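Local coordinates for protein Ufm1-specific protease (PDB 5EJJ) that hydrolyses the peptide bond at the C-terminal glycine of the ubiquitin-like modifier Ufm1, releasing it from target proteins as a thiol protease, at residues Arg161-Asn166 with Gly170-Glu175. Sequence-based numbering, arbitrary orientation.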
loop_
_atom_site.group_PDB
_atom_site.type_symbol
_atom_site.label_atom_id
_atom_site.label_comp_id
_atom_site.label_asym_id
_atom_site.label_seq_id
_atom_site.Cartn_x
_atom_site.Cartn_y
_atom_site.Cartn_z
ATOM N N ARG A 161 -4.632 11.137 27.933
ATOM C CA ARG A 161 -3.585 11.764 28.707
ATOM C C ARG A 161 -2.192 11.649 28.036
ATOM O O ARG A 161 -1.192 12.161 28.554
ATOM C CB ARG A 161 -3.593 11.176 30.124
ATOM C CG ARG A 161 -2.820 11.979 31.213
ATOM C CD ARG A 161 -3.405 13.394 31.539
ATOM N NE ARG A 161 -2.859 13.943 32.793
ATOM C CZ ARG A 161 -1.698 14.595 32.907
ATOM N NH1 ARG A 161 -0.934 14.803 31.839
ATOM N NH2 ARG A 161 -1.295 15.041 34.098
ATOM N N PHE A 162 -2.115 10.998 26.877
ATOM C CA PHE A 162 -0.841 10.911 26.174
ATOM C C PHE A 162 -0.505 12.242 25.500
ATOM O O PHE A 162 -1.380 13.056 25.215
ATOM C CB PHE A 162 -0.877 9.841 25.103
ATOM C CG PHE A 162 -1.132 8.464 25.614
ATOM C CD1 PHE A 162 -1.028 8.169 26.958
ATOM C CD2 PHE A 162 -1.467 7.445 24.732
ATOM C CE1 PHE A 162 -1.259 6.883 27.410
ATOM C CE2 PHE A 162 -1.696 6.158 25.179
ATOM C CZ PHE A 162 -1.595 5.881 26.515
ATOM N N THR A 163 0.774 12.433 25.215
ATOM C CA THR A 163 1.276 13.637 24.578
ATOM C C THR A 163 2.212 13.211 23.462
ATOM O O THR A 163 2.996 12.268 23.618
ATOM C CB THR A 163 2.053 14.476 25.592
ATOM O OG1 THR A 163 1.137 14.988 26.562
ATOM C CG2 THR A 163 2.799 15.639 24.924
ATOM N N TYR A 164 2.118 13.871 22.318
ATOM C CA TYR A 164 2.969 13.495 21.202
ATOM C C TYR A 164 3.830 14.689 20.846
ATOM O O TYR A 164 3.347 15.822 20.753
ATOM C CB TYR A 164 2.148 13.019 19.990
ATOM C CG TYR A 164 1.149 11.918 20.303
ATOM C CD1 TYR A 164 -0.125 12.229 20.779
ATOM C CD2 TYR A 164 1.483 10.567 20.123
ATOM C CE1 TYR A 164 -1.029 11.243 21.070
ATOM C CE2 TYR A 164 0.581 9.568 20.418
ATOM C CZ TYR A 164 -0.672 9.920 20.888
ATOM O OH TYR A 164 -1.583 8.941 21.167
ATOM N N LEU A 165 5.107 14.425 20.627
ATOM C CA LEU A 165 6.063 15.493 20.529
ATOM C C LEU A 165 7.034 15.270 19.378
ATOM O O LEU A 165 7.604 14.188 19.250
ATOM C CB LEU A 165 6.825 15.555 21.840
ATOM C CG LEU A 165 7.616 16.836 22.032
ATOM C CD1 LEU A 165 6.663 17.945 22.550
ATOM C CD2 LEU A 165 8.828 16.560 22.939
ATOM N N ASN A 166 7.203 16.286 18.530
ATOM C CA ASN A 166 8.249 16.270 17.508
ATOM C C ASN A 166 9.213 17.387 17.843
ATOM O O ASN A 166 8.818 18.556 17.884
ATOM C CB ASN A 166 7.683 16.486 16.098
ATOM C CG ASN A 166 8.784 16.552 15.020
ATOM O OD1 ASN A 166 9.511 17.534 14.923
ATOM N ND2 ASN A 166 8.898 15.507 14.213
ATOM N N GLY A 170 9.409 21.355 16.901
ATOM C CA GLY A 170 8.731 21.985 18.022
ATOM C C GLY A 170 7.221 21.848 17.944
ATOM O O GLY A 170 6.458 22.803 18.135
ATOM N N LEU A 171 6.804 20.623 17.656
ATOM C CA LEU A 171 5.406 20.282 17.503
ATOM C C LEU A 171 4.953 19.490 18.716
ATOM O O LEU A 171 5.637 18.552 19.158
ATOM C CB LEU A 171 5.240 19.442 16.243
ATOM C CG LEU A 171 5.576 20.224 14.982
ATOM C CD1 LEU A 171 5.362 19.379 13.749
ATOM C CD2 LEU A 171 4.694 21.452 14.981
ATOM N N VAL A 172 3.802 19.864 19.253
ATOM C CA VAL A 172 3.251 19.115 20.358
ATOM C C VAL A 172 1.749 18.876 20.163
ATOM O O VAL A 172 0.971 19.816 19.968
ATOM C CB VAL A 172 3.615 19.762 21.744
ATOM C CG1 VAL A 172 3.231 21.217 21.788
ATOM C CG2 VAL A 172 2.949 19.043 22.890
ATOM N N ILE A 173 1.352 17.606 20.172
ATOM C CA ILE A 173 -0.066 17.265 20.259
ATOM C C ILE A 173 -0.384 16.723 21.651
ATOM O O ILE A 173 0.300 15.831 22.165
ATOM C CB ILE A 173 -0.498 16.266 19.169
ATOM C CG1 ILE A 173 -0.110 16.794 17.794
ATOM C CG2 ILE A 173 -2.017 16.029 19.213
ATOM C CD1 ILE A 173 0.047 15.701 16.793
ATOM N N ARG A 174 -1.435 17.269 22.247
ATOM C CA ARG A 174 -1.712 17.066 23.656
ATOM C C ARG A 174 -3.121 17.549 23.828
ATOM O O ARG A 174 -3.584 18.336 23.023
ATOM C CB ARG A 174 -0.779 17.942 24.474
ATOM C CG ARG A 174 -0.472 17.473 25.907
ATOM C CD ARG A 174 0.173 18.604 26.734
ATOM N NE ARG A 174 -0.595 19.837 26.514
ATOM C CZ ARG A 174 -0.225 20.842 25.716
ATOM N NH1 ARG A 174 0.938 20.806 25.058
ATOM N NH2 ARG A 174 -1.030 21.894 25.587
ATOM N N GLU A 175 -3.817 17.060 24.847
ATOM C CA GLU A 175 -5.169 17.523 25.144
ATOM C C GLU A 175 -5.098 19.013 25.477
ATOM O O GLU A 175 -4.034 19.521 25.829
ATOM C CB GLU A 175 -5.775 16.718 26.291
ATOM C CG GLU A 175 -7.249 16.948 26.540
ATOM C CD GLU A 175 -7.676 16.511 27.944
ATOM O OE1 GLU A 175 -6.787 16.258 28.802
ATOM O OE2 GLU A 175 -8.903 16.421 28.192
HETATM O O HOH W 1 -3.328 14.548 26.053
#
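Y164 and I173 form a hydrogen-bonded antiparallel pair of a beta hairpin: Y164 N reaches I173 O at 2.7 Å, nearly straight at 175°, and I173 N returns to Y164 O. N166 and L171 repeat this pairing, N166 N giving to L171 O at 2.8 Å. Two residues, G170 and L171, stand across from N166, a G1 beta bulge; G170 takes the positive phi (63°) that favours glycine. On the face bearing L165 and V172, the L165 side chain slants across its neighbour: with CG turned away from the backbone N (chi1 -165°), CD1 comes within 3.6 Å of V172 CB. Further along this face T163 and R174 run side by side, T163 CG2 lying 3.9 Å from R174 CG and 4.0 Å from V172 CG2. A glycine at T163 would probably leave the aliphatic stem of R174 and V172 CG2 without this neighbour. Behind the other face, Y164 and I173 pack on F202 and helix 253-280. Strand 199-205 bonds the backbones of T163 and L165, and 171-173 is the sheet's outermost strand within this chain. Past the paired strands a water bridges the segments, donating to F162 O at 2.6 Å and accepting from E175 N at 2.8 Å.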